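Local coordinates for protein beta-porphyranase A (Bacteroides plebeius, PDB 4AW7) that cleaves the sulfated red-algal polysaccharide porphyran at its beta-1,4 linkages between D-galactose and 6-sulfated L-galactose, at residues A[206-211]-A[252-257]; A[76-81]-A[87-92]; A[332-335]-A[340-343]. One frame throughout, in Å; residues are numbered along the deposited sequence.

Contact 1 of 3, residues A[206-211]-A[252-257]. With K (potassium ion), chain F.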
loop_
_atom_site.group_PDB
_atom_site.type_symbol
_atom_site.label_atom_id
_atom_site.label_comp_id
_atom_site.label_asym_id
_atom_site.label_seq_id
_atom_site.Cartn_x
_atom_site.Cartn_y
_atom_site.Cartn_z
ATOM N N ASN A 206 19.788 -8.259 8.148
ATOM C CA ASN A 206 20.573 -7.065 8.505
ATOM C C ASN A 206 19.950 -5.807 7.934
ATOM O O ASN A 206 19.999 -4.742 8.554
ATOM C CB ASN A 206 22.022 -7.178 8.029
ATOM C CG ASN A 206 22.872 -6.020 8.507
ATOM O OD1 ASN A 206 23.121 -5.924 9.694
ATOM N ND2 ASN A 206 23.265 -5.120 7.602
ATOM N N TYR A 207 19.361 -5.906 6.756
ATOM C CA TYR A 207 18.770 -4.745 6.108
ATOM C C TYR A 207 17.582 -4.221 6.946
ATOM O O TYR A 207 17.525 -3.044 7.271
ATOM C CB TYR A 207 18.399 -5.043 4.654
ATOM C CG TYR A 207 17.976 -3.800 3.928
ATOM C CD1 TYR A 207 16.667 -3.343 3.907
ATOM C CD2 TYR A 207 18.931 -3.051 3.244
ATOM C CE1 TYR A 207 16.339 -2.182 3.265
ATOM C CE2 TYR A 207 18.584 -1.893 2.574
ATOM C CZ TYR A 207 17.276 -1.464 2.581
ATOM O OH TYR A 207 16.956 -0.280 1.945
ATOM N N TRP A 208 16.649 -5.091 7.290
ATOM C CA TRP A 208 15.595 -4.757 8.224
ATOM C C TRP A 208 16.207 -4.085 9.469
ATOM O O TRP A 208 15.791 -3.016 9.878
ATOM C CB TRP A 208 14.835 -6.009 8.677
ATOM C CG TRP A 208 13.962 -5.770 9.873
ATOM C CD1 TRP A 208 14.233 -6.146 11.140
ATOM C CD2 TRP A 208 12.697 -5.100 9.918
ATOM N NE1 TRP A 208 13.240 -5.748 11.978
ATOM C CE2 TRP A 208 12.281 -5.093 11.252
ATOM C CE3 TRP A 208 11.874 -4.506 8.948
ATOM C CZ2 TRP A 208 11.089 -4.506 11.657
ATOM C CZ3 TRP A 208 10.685 -3.950 9.346
ATOM C CH2 TRP A 208 10.315 -3.927 10.700
ATOM N N ASN A 209 17.209 -4.736 10.090
ATOM C CA ASN A 209 17.719 -4.245 11.343
ATOM C C ASN A 209 18.288 -2.851 11.255
ATOM O O ASN A 209 18.099 -2.040 12.185
ATOM C CB ASN A 209 18.812 -5.167 11.908
ATOM C CG ASN A 209 18.294 -6.471 12.446
ATOM O OD1 ASN A 209 17.130 -6.595 12.806
ATOM N ND2 ASN A 209 19.184 -7.472 12.527
ATOM N N THR A 210 18.931 -2.529 10.141
ATOM C CA THR A 210 19.676 -1.288 10.029
ATOM C C THR A 210 18.951 -0.178 9.265
ATOM O O THR A 210 19.401 0.959 9.268
ATOM C CB THR A 210 21.063 -1.560 9.395
ATOM O OG1 THR A 210 20.893 -2.152 8.098
ATOM C CG2 THR A 210 21.914 -2.453 10.284
ATOM N N ARG A 211 17.800 -0.513 8.646
ATOM C CA ARG A 211 16.992 0.465 7.935
ATOM C C ARG A 211 15.667 0.631 8.680
ATOM O O ARG A 211 15.574 1.475 9.551
ATOM C CB ARG A 211 16.865 0.105 6.436
ATOM C CG ARG A 211 18.032 0.542 5.568
ATOM C CD ARG A 211 19.315 -0.217 5.803
ATOM N NE ARG A 211 20.298 0.111 4.773
ATOM C CZ ARG A 211 21.539 -0.343 4.749
ATOM N NH1 ARG A 211 22.002 -1.090 5.722
ATOM N NH2 ARG A 211 22.306 -0.071 3.721
ATOM N N ASP A 252 3.360 -6.631 6.633
ATOM C CA ASP A 252 3.167 -7.347 7.883
ATOM C C ASP A 252 4.341 -7.163 8.839
ATOM O O ASP A 252 4.127 -7.092 10.046
ATOM C CB ASP A 252 2.958 -8.847 7.648
ATOM C CG ASP A 252 1.547 -9.232 7.266
ATOM O OD1 ASP A 252 0.735 -8.354 6.890
ATOM O OD2 ASP A 252 1.211 -10.450 7.370
ATOM N N MET A 253 5.571 -7.074 8.331
ATOM C CA MET A 253 6.701 -6.931 9.254
ATOM C C MET A 253 6.681 -5.609 9.990
ATOM O O MET A 253 7.003 -5.523 11.173
ATOM C CB MET A 253 8.028 -7.131 8.570
ATOM C CG MET A 253 9.159 -7.444 9.535
ATOM S SD MET A 253 10.626 -8.068 8.652
ATOM C CE MET A 253 11.620 -8.599 10.069
ATOM N N VAL A 254 6.338 -4.555 9.243
ATOM C CA VAL A 254 6.202 -3.207 9.854
ATOM C C VAL A 254 5.152 -3.245 10.969
ATOM O O VAL A 254 5.383 -2.750 12.063
ATOM C CB VAL A 254 5.929 -2.131 8.799
ATOM C CG1 VAL A 254 5.650 -0.782 9.428
ATOM C CG2 VAL A 254 7.063 -2.057 7.798
ATOM N N GLU A 255 3.989 -3.822 10.668
ATOM C CA GLU A 255 2.924 -3.915 11.676
ATOM C C GLU A 255 3.366 -4.741 12.880
ATOM O O GLU A 255 3.123 -4.368 14.037
ATOM C CB GLU A 255 1.671 -4.548 11.053
ATOM C CG GLU A 255 0.994 -3.706 10.005
ATOM C CD GLU A 255 -0.243 -4.369 9.375
ATOM O OE1 GLU A 255 -0.677 -5.439 9.863
ATOM O OE2 GLU A 255 -0.868 -3.821 8.412
ATOM N N ALA A 256 3.971 -5.899 12.605
ATOM C CA ALA A 256 4.360 -6.822 13.666
ATOM C C ALA A 256 5.373 -6.186 14.604
ATOM O O ALA A 256 5.243 -6.328 15.838
ATOM C CB ALA A 256 4.915 -8.097 13.040
ATOM N N TYR A 257 6.357 -5.453 14.074
ATOM C CA TYR A 257 7.324 -4.801 14.953
ATOM C C TYR A 257 6.728 -3.601 15.663
ATOM O O TYR A 257 7.014 -3.379 16.846
ATOM C CB TYR A 257 8.598 -4.455 14.210
ATOM C CG TYR A 257 9.695 -3.989 15.127
ATOM C CD1 TYR A 257 10.187 -4.826 16.107
ATOM C CD2 TYR A 257 10.215 -2.709 15.028
ATOM C CE1 TYR A 257 11.166 -4.399 16.984
ATOM C CE2 TYR A 257 11.211 -2.255 15.882
ATOM C CZ TYR A 257 11.666 -3.099 16.877
ATOM O OH TYR A 257 12.681 -2.691 17.754
HETATM K K K F . 14.383 1.041 2.153
#
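The chi1 torsions of W208 (166°), M253 and Y257 all set CG opposite the backbone N, and in this way the three side chains reach into the gap between helix 206-210 and helix 245-262. M253, extended beyond CG, passes obliquely over one face of the indole: its CE sits almost squarely over the five-membered ring of W208, 3.5 Å from the ring centroid, while SD lies over the six-membered ring in a Met-aromatic contact. Y257 comes from another side, its CB packed 3.6 Å from W208 CZ2 near the indole plane. The two rings form an offset edge-to-face pair with planes at 88°, the indole presenting its edge to the phenol face. V254 adds a looser apolar touch, CG2 to W208 CZ3. The polar ends are satisfied elsewhere: W208 NE1 bonds to Y481, and Y257 OH to D217. Next to W208, Y207 makes no contact with 252-257 and instead binds a potassium ion through OH at 2.9 Å, with Y193 OH and Y197 O. With Y481 and L482 of strand 469-484 also touching M253, this is buried aromatic-methionine packing where a short helix meets an outer helix of the catalytic barrel and a beta-sandwich domain.

Contact 2 of 3, residues A[76-81]-A[87-92]. With L6S (6-O-sulfo-alpha-L-galactopyranose), chain B.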
loop_
_atom_site.group_PDB
_atom_site.type_symbol
_atom_site.label_atom_id
_atom_site.label_comp_id
_atom_site.label_asym_id
_atom_site.label_seq_id
_atom_site.Cartn_x
_atom_site.Cartn_y
_atom_site.Cartn_z
ATOM N N SER A 76 12.455 22.934 0.788
ATOM C CA SER A 76 12.513 23.523 -0.545
ATOM C C SER A 76 12.088 25.019 -0.436
ATOM O O SER A 76 12.752 25.903 -1.000
ATOM C CB SER A 76 11.729 22.660 -1.584
ATOM O OG SER A 76 10.523 22.166 -1.063
ATOM N N TYR A 77 11.063 25.322 0.361
ATOM C CA TYR A 77 10.669 26.726 0.564
ATOM C C TYR A 77 11.817 27.542 1.181
ATOM O O TYR A 77 12.151 28.631 0.720
ATOM C CB TYR A 77 9.449 26.769 1.476
ATOM C CG TYR A 77 9.013 28.174 1.870
ATOM C CD1 TYR A 77 9.602 28.812 2.960
ATOM C CD2 TYR A 77 8.006 28.860 1.177
ATOM C CE1 TYR A 77 9.235 30.092 3.339
ATOM C CE2 TYR A 77 7.629 30.155 1.552
ATOM C CZ TYR A 77 8.250 30.758 2.640
ATOM O OH TYR A 77 7.894 32.029 3.057
ATOM N N ALA A 78 12.438 27.006 2.231
ATOM C CA ALA A 78 13.502 27.730 2.938
ATOM C C ALA A 78 14.713 27.928 2.059
ATOM O O ALA A 78 15.280 29.030 2.037
ATOM C CB ALA A 78 13.902 27.061 4.249
ATOM N N TYR A 79 15.146 26.892 1.355
ATOM C CA TYR A 79 16.335 27.004 0.502
ATOM C C TYR A 79 16.113 28.042 -0.585
ATOM O O TYR A 79 17.013 28.809 -0.925
ATOM C CB TYR A 79 16.769 25.642 -0.058
ATOM C CG TYR A 79 18.058 25.763 -0.821
ATOM C CD1 TYR A 79 19.299 25.600 -0.175
ATOM C CD2 TYR A 79 18.058 26.027 -2.181
ATOM C CE1 TYR A 79 20.497 25.759 -0.892
ATOM C CE2 TYR A 79 19.240 26.171 -2.877
ATOM C CZ TYR A 79 20.447 26.034 -2.237
ATOM O OH TYR A 79 21.605 26.211 -2.964
ATOM N N ASN A 80 14.883 28.118 -1.081
ATOM C CA ASN A 80 14.518 29.111 -2.102
ATOM C C ASN A 80 14.719 30.552 -1.606
ATOM O O ASN A 80 15.045 31.438 -2.414
ATOM C CB ASN A 80 13.080 28.852 -2.574
ATOM C CG ASN A 80 12.578 29.865 -3.572
ATOM O OD1 ASN A 80 11.877 30.791 -3.188
ATOM N ND2 ASN A 80 12.882 29.667 -4.834
ATOM N N LYS A 81 14.599 30.747 -0.299
ATOM C CA LYS A 81 14.838 32.071 0.330
ATOM C C LYS A 81 16.294 32.298 0.724
ATOM O O LYS A 81 16.827 33.380 0.485
ATOM C CB LYS A 81 13.986 32.245 1.584
ATOM C CG LYS A 81 12.486 31.966 1.399
ATOM C CD LYS A 81 11.857 32.772 0.282
ATOM C CE LYS A 81 10.416 32.317 -0.024
ATOM N NZ LYS A 81 10.376 30.804 -0.406
ATOM N N LYS A 87 19.687 26.627 6.952
ATOM C CA LYS A 87 19.465 28.015 7.363
ATOM C C LYS A 87 18.052 28.425 6.928
ATOM O O LYS A 87 17.690 28.303 5.752
ATOM C CB LYS A 87 20.511 28.897 6.711
ATOM C CG LYS A 87 21.971 28.508 6.999
ATOM C CD LYS A 87 22.578 29.118 8.271
ATOM C CE LYS A 87 22.388 28.241 9.502
ATOM N NZ LYS A 87 23.614 28.215 10.360
ATOM N N TYR A 88 17.279 28.955 7.879
ATOM C CA TYR A 88 15.833 29.153 7.698
ATOM C C TYR A 88 15.468 30.636 7.801
ATOM O O TYR A 88 16.076 31.387 8.589
ATOM C CB TYR A 88 15.066 28.276 8.697
ATOM C CG TYR A 88 15.546 26.856 8.578
ATOM C CD1 TYR A 88 15.349 26.138 7.404
ATOM C CD2 TYR A 88 16.248 26.253 9.597
ATOM C CE1 TYR A 88 15.852 24.849 7.246
ATOM C CE2 TYR A 88 16.715 24.959 9.469
ATOM C CZ TYR A 88 16.540 24.266 8.259
ATOM O OH TYR A 88 17.040 22.976 8.116
ATOM N N PRO A 89 14.549 31.080 6.927
ATOM C CA PRO A 89 14.120 32.490 6.919
ATOM C C PRO A 89 13.120 32.713 8.043
ATOM O O PRO A 89 12.811 31.798 8.789
ATOM C CB PRO A 89 13.470 32.632 5.560
ATOM C CG PRO A 89 12.768 31.262 5.405
ATOM C CD PRO A 89 13.799 30.275 5.948
ATOM N N GLN A 90 12.658 33.957 8.233
ATOM C CA GLN A 90 11.543 34.170 9.154
ATOM C C GLN A 90 10.235 34.010 8.378
ATOM O O GLN A 90 10.099 34.461 7.244
ATOM C CB GLN A 90 11.588 35.548 9.850
ATOM C CG GLN A 90 12.982 36.033 10.291
ATOM C CD GLN A 90 13.410 35.510 11.649
ATOM O OE1 GLN A 90 12.956 36.003 12.692
ATOM N NE2 GLN A 90 14.311 34.526 11.650
ATOM N N MET A 91 9.283 33.338 8.993
ATOM C CA MET A 91 7.986 33.115 8.395
ATOM C C MET A 91 7.104 34.325 8.763
ATOM O O MET A 91 7.096 34.737 9.929
ATOM C CB MET A 91 7.452 31.793 8.962
ATOM C CG MET A 91 6.411 31.113 8.167
ATOM S SD MET A 91 6.888 30.760 6.504
ATOM C CE MET A 91 5.263 30.343 5.854
ATOM N N LYS A 92 6.426 34.902 7.767
ATOM C CA LYS A 92 5.404 35.946 8.017
ATOM C C LYS A 92 4.436 35.418 9.094
ATOM O O LYS A 92 3.828 34.350 8.928
ATOM C CB LYS A 92 4.677 36.304 6.707
ATOM C CG LYS A 92 3.610 37.455 6.793
ATOM C CD LYS A 92 3.005 37.753 5.403
ATOM C CE LYS A 92 1.672 38.551 5.461
ATOM N NZ LYS A 92 1.651 39.661 6.448
HETATM O O1S L6S B . 7.837 30.460 -1.910
HETATM O O2S L6S B . 9.550 28.715 -2.006
HETATM O O3S L6S B . 7.155 28.101 -2.037
HETATM C C1 L6S B . 10.263 28.380 -7.207
HETATM C C2 L6S B . 10.822 29.509 -8.107
HETATM C C3 L6S B . 9.807 30.643 -8.246
HETATM C C4 L6S B . 9.407 31.141 -6.838
HETATM C C5 L6S B . 8.852 29.960 -6.003
HETATM C C6 L6S B . 8.544 30.374 -4.585
HETATM O O2 L6S B . 11.122 29.020 -9.424
HETATM O O3 L6S B . 10.368 31.727 -8.983
HETATM O O4 L6S B . 10.568 31.727 -6.191
HETATM O O5 L6S B . 9.811 28.825 -5.926
HETATM O O6 L6S B . 8.041 29.238 -3.892
HETATM S S1 L6S B . 8.177 29.111 -2.448
HETATM O O HOH W 1 9.918 33.415 4.664
HETATM O O HOH W 2 6.423 33.865 5.013
#
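Helix 74-82 and the irregular loop that follows it come together at A78 and Y88, whose CA atoms are 5.5 Å apart, with the 87-92 backbone extended throughout. A78 points its methyl at the loop. A78 CB lies 3.6 Å from Y88 CD1, near the plane of that ring and at its edge, and equally close to P89 CD. One turn further on, K81 rests CB and CG on CB and CG of the same proline, so P89 bridges two consecutive turns of the helix. The hydroxyl end of Y77 reaches the loop: M91 SD lies 4.8 Å from the centroid of the Y77 ring, 46° off its normal, an oblique Met-aromatic contact, and nearest to Y77 OH, while P89 CG approaches CE1 more distantly. Two waters tie this phenol to the loop backbone, one donating to Q90 O and the other accepting from K92 N.

Y77, N80 and K81 of the same helix also line the glycan-binding pocket, where K81 is a substrate-binding residue. Its chain bends at chi2 (-55°) and chi4 (-58°), folding K81 NZ back 3.3 Å above the centre of the Y77 ring. There K81 NZ donates to Y77 O at 3.0 Å and, along an in-plane lone pair, to N80 OD1 at 3.2 Å, which together fix the ammonium group beside the sulfate of a bound 6-sulfated L-galactose. K81 NZ donates to sulfate O1S at 3.0 Å and lies closer still to O2S, consistent with charge pairing. The Y77 ring meets sulfate O3S near its edge, and N80 makes weak bonds to sugar O4; W72 also bonds to this sugar. Helix 120-132 packs against both segments: Y88 stacks on W126, which A78 also touches, and Y130 meets both Y77 and M91.

Contact 3 of 3, residues A[332-335]-A[340-343]. With L6S (6-O-sulfo-alpha-L-galactopyranose), chain C; GLA (alpha-D-galactopyranose), chain D; GAL (beta-D-galactopyranose), chain E.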
loop_
_atom_site.group_PDB
_atom_site.type_symbol
_atom_site.label_atom_id
_atom_site.label_comp_id
_atom_site.label_asym_id
_atom_site.label_seq_id
_atom_site.Cartn_x
_atom_site.Cartn_y
_atom_site.Cartn_z
ATOM N N TYR A 332 12.275 16.618 -25.182
ATOM C CA TYR A 332 10.838 16.962 -25.061
ATOM C C TYR A 332 9.911 15.762 -24.802
ATOM O O TYR A 332 8.708 15.830 -25.066
ATOM C CB TYR A 332 10.364 17.751 -26.290
ATOM C CG TYR A 332 11.158 19.013 -26.490
ATOM C CD1 TYR A 332 10.934 20.138 -25.690
ATOM C CD2 TYR A 332 12.174 19.063 -27.434
ATOM C CE1 TYR A 332 11.678 21.307 -25.863
ATOM C CE2 TYR A 332 12.926 20.216 -27.610
ATOM C CZ TYR A 332 12.673 21.335 -26.830
ATOM O OH TYR A 332 13.428 22.480 -27.028
ATOM N N THR A 333 10.479 14.685 -24.268
ATOM C CA THR A 333 9.686 13.561 -23.871
ATOM C C THR A 333 8.963 13.849 -22.549
ATOM O O THR A 333 9.401 14.654 -21.726
ATOM C CB THR A 333 10.524 12.277 -23.714
ATOM O OG1 THR A 333 11.515 12.455 -22.694
ATOM C CG2 THR A 333 11.159 11.869 -25.020
ATOM N N SER A 334 7.853 13.141 -22.379
ATOM C CA SER A 334 7.120 13.132 -21.112
ATOM C C SER A 334 7.751 12.110 -20.167
ATOM O O SER A 334 8.471 11.195 -20.591
ATOM C CB SER A 334 5.672 12.782 -21.382
ATOM O OG SER A 334 5.019 13.854 -22.055
ATOM N N TYR A 335 7.504 12.307 -18.879
ATOM C CA TYR A 335 7.931 11.360 -17.840
ATOM C C TYR A 335 7.048 10.114 -17.913
ATOM O O TYR A 335 5.860 10.206 -18.159
ATOM C CB TYR A 335 7.793 12.021 -16.475
ATOM C CG TYR A 335 8.289 11.227 -15.313
ATOM C CD1 TYR A 335 9.564 10.687 -15.285
ATOM C CD2 TYR A 335 7.503 11.072 -14.186
ATOM C CE1 TYR A 335 10.026 9.982 -14.164
ATOM C CE2 TYR A 335 7.949 10.370 -13.073
ATOM C CZ TYR A 335 9.206 9.823 -13.054
ATOM O OH TYR A 335 9.620 9.148 -11.930
ATOM N N PHE A 340 -1.169 12.714 -18.629
ATOM C CA PHE A 340 -1.504 13.532 -19.815
ATOM C C PHE A 340 -0.241 13.719 -20.642
ATOM O O PHE A 340 0.826 13.985 -20.090
ATOM C CB PHE A 340 -2.038 14.905 -19.409
ATOM C CG PHE A 340 -3.418 14.910 -18.808
ATOM C CD1 PHE A 340 -3.623 14.706 -17.442
ATOM C CD2 PHE A 340 -4.521 15.121 -19.614
ATOM C CE1 PHE A 340 -4.924 14.745 -16.918
ATOM C CE2 PHE A 340 -5.788 15.186 -19.096
ATOM C CZ PHE A 340 -5.997 14.966 -17.759
ATOM N N ILE A 341 -0.399 13.669 -21.964
ATOM C CA ILE A 341 0.694 13.766 -22.922
ATOM C C ILE A 341 0.327 14.912 -23.858
ATOM O O ILE A 341 -0.786 14.943 -24.373
ATOM C CB ILE A 341 0.845 12.459 -23.716
ATOM C CG1 ILE A 341 0.988 11.262 -22.756
ATOM C CG2 ILE A 341 2.000 12.565 -24.710
ATOM C CD1 ILE A 341 2.227 11.237 -21.865
ATOM N N PRO A 342 1.259 15.846 -24.073
ATOM C CA PRO A 342 0.908 16.990 -24.932
ATOM C C PRO A 342 0.958 16.597 -26.391
ATOM O O PRO A 342 1.883 15.921 -26.816
ATOM C CB PRO A 342 1.983 17.999 -24.586
ATOM C CG PRO A 342 3.206 17.158 -24.307
ATOM C CD PRO A 342 2.636 15.949 -23.558
ATOM N N ASP A 343 -0.016 17.088 -27.155
ATOM C CA ASP A 343 -0.022 16.870 -28.591
ATOM C C ASP A 343 1.183 17.534 -29.281
ATOM O O ASP A 343 1.752 16.954 -30.200
ATOM C CB ASP A 343 -1.377 17.316 -29.154
ATOM C CG ASP A 343 -2.518 16.414 -28.666
ATOM O OD1 ASP A 343 -2.349 15.181 -28.758
ATOM O OD2 ASP A 343 -3.569 16.905 -28.178
HETATM O O1S L6S C . 4.798 12.921 -10.000
HETATM O O2S L6S C . 5.488 12.895 -12.359
HETATM O O3S L6S C . 6.306 14.618 -10.810
HETATM C C1 L6S C . 10.051 10.540 -7.445
HETATM C C2 L6S C . 11.148 11.560 -7.651
HETATM C C3 L6S C . 11.210 11.951 -9.136
HETATM C C4 L6S C . 9.806 12.523 -9.565
HETATM C C5 L6S C . 8.743 11.464 -9.251
HETATM C C6 L6S C . 7.339 12.107 -9.321
HETATM O O2 L6S C . 12.416 11.078 -7.161
HETATM O O3 L6S C . 12.243 12.913 -9.393
HETATM O O4 L6S C . 9.571 13.727 -8.819
HETATM O O5 L6S C . 8.792 10.960 -7.911
HETATM O O6 L6S C . 7.019 12.332 -10.685
HETATM S S1 L6S C . 5.809 13.223 -10.980
HETATM C C1 GLA D . 10.789 6.028 -6.432
HETATM C C2 GLA D . 10.906 7.551 -6.629
HETATM C C3 GLA D . 10.126 8.008 -7.849
HETATM C C4 GLA D . 10.375 7.126 -9.046
HETATM C C5 GLA D . 10.093 5.661 -8.669
HETATM C C6 GLA D . 10.046 4.776 -9.969
HETATM O O1 GLA D . 9.637 5.572 -5.862
HETATM O O2 GLA D . 10.480 8.241 -5.410
HETATM O O3 GLA D . 10.520 9.287 -8.266
HETATM O O4 GLA D . 11.735 7.280 -9.497
HETATM O O5 GLA D . 11.109 5.323 -7.617
HETATM O O6 GLA D . 8.631 4.732 -10.449
HETATM C C1 GAL E . 10.789 6.028 -6.432
HETATM C C2 GAL E . 10.906 7.551 -6.629
HETATM C C3 GAL E . 10.126 8.008 -7.849
HETATM C C4 GAL E . 10.375 7.126 -9.046
HETATM C C5 GAL E . 10.093 5.661 -8.669
HETATM C C6 GAL E . 10.046 4.776 -9.969
HETATM O O1 GAL E . 11.618 5.665 -5.256
HETATM O O2 GAL E . 10.480 8.241 -5.410
HETATM O O3 GAL E . 10.520 9.287 -8.266
HETATM O O4 GAL E . 11.735 7.280 -9.497
HETATM O O5 GAL E . 11.109 5.323 -7.617
HETATM O O6 GAL E . 8.631 4.732 -10.449
HETATM O O HOH W 3 3.388 14.915 -20.135
#
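A loop lining the glycan cleft packs here against strand 340-342, one partner of a two-stranded antiparallel sheet with strand 353-355. S334 carries the contact, its backbone nearest that of I341 across the two segments. S334 CB meets I341 CD1 at 3.8 Å, and S334 OG lies 3.5 Å from P342 CD, so the small side chain touches both apolar residues. I341 reaches it because chi1 (-54°) and chi2 (-64°) fold CD1 round toward the loop. The hydroxyl also takes part in a water bridge: a water 2.7 Å from S334 OG donates to F340 O at the same length, linking the S334 side chain to the strand backbone. The S334 backbone is bonded to Y285, and that of I341 to R354 in the neighbouring strand; F340 turns away from the loop to pack on F59 and V56 of helix 54-63.

One residue beyond S334, the end of the Y335 side chain leads away from the strand and reaches the substrate. Y335 CE2 lies 3.2 Å from O6 of a bound 6-sulfated L-galactose, which approaches the ring obliquely, and CD2 is near sulfate O2S; H47 and S319 hydrogen-bond to this sugar. Y335 OH comes 3.6 Å from C4 of the galactose, modelled as both anomers, and its ring also meets W324. S334, I341 and P342 thus join strand 340-342 to the loop carrying Y335, part of the galactose pocket of this family 86 glycoside hydrolase.

Overall arrangement
The three contacts follow one another along the chain without touching. Contacts 2 and 3 both border the porphyran-binding cleft: their centres are 32 Å apart and their nearest atoms about 17 Å, and each meets a different 6-sulfated L-galactose. Contact 3 also reaches the galactose pocket that includes E146 and E272, the inferred proton donor and nucleophile, whereas contact 2 serves a remoter part of the bound glycan. Contact 1 lies back from the sugars, its centre 35 Å and 39 Å from those of contacts 2 and 3. Its V254 side chain is about 12 Å from that of substrate-binding H229, and contact 1 as a whole packs against strands 469-484 and 577-589.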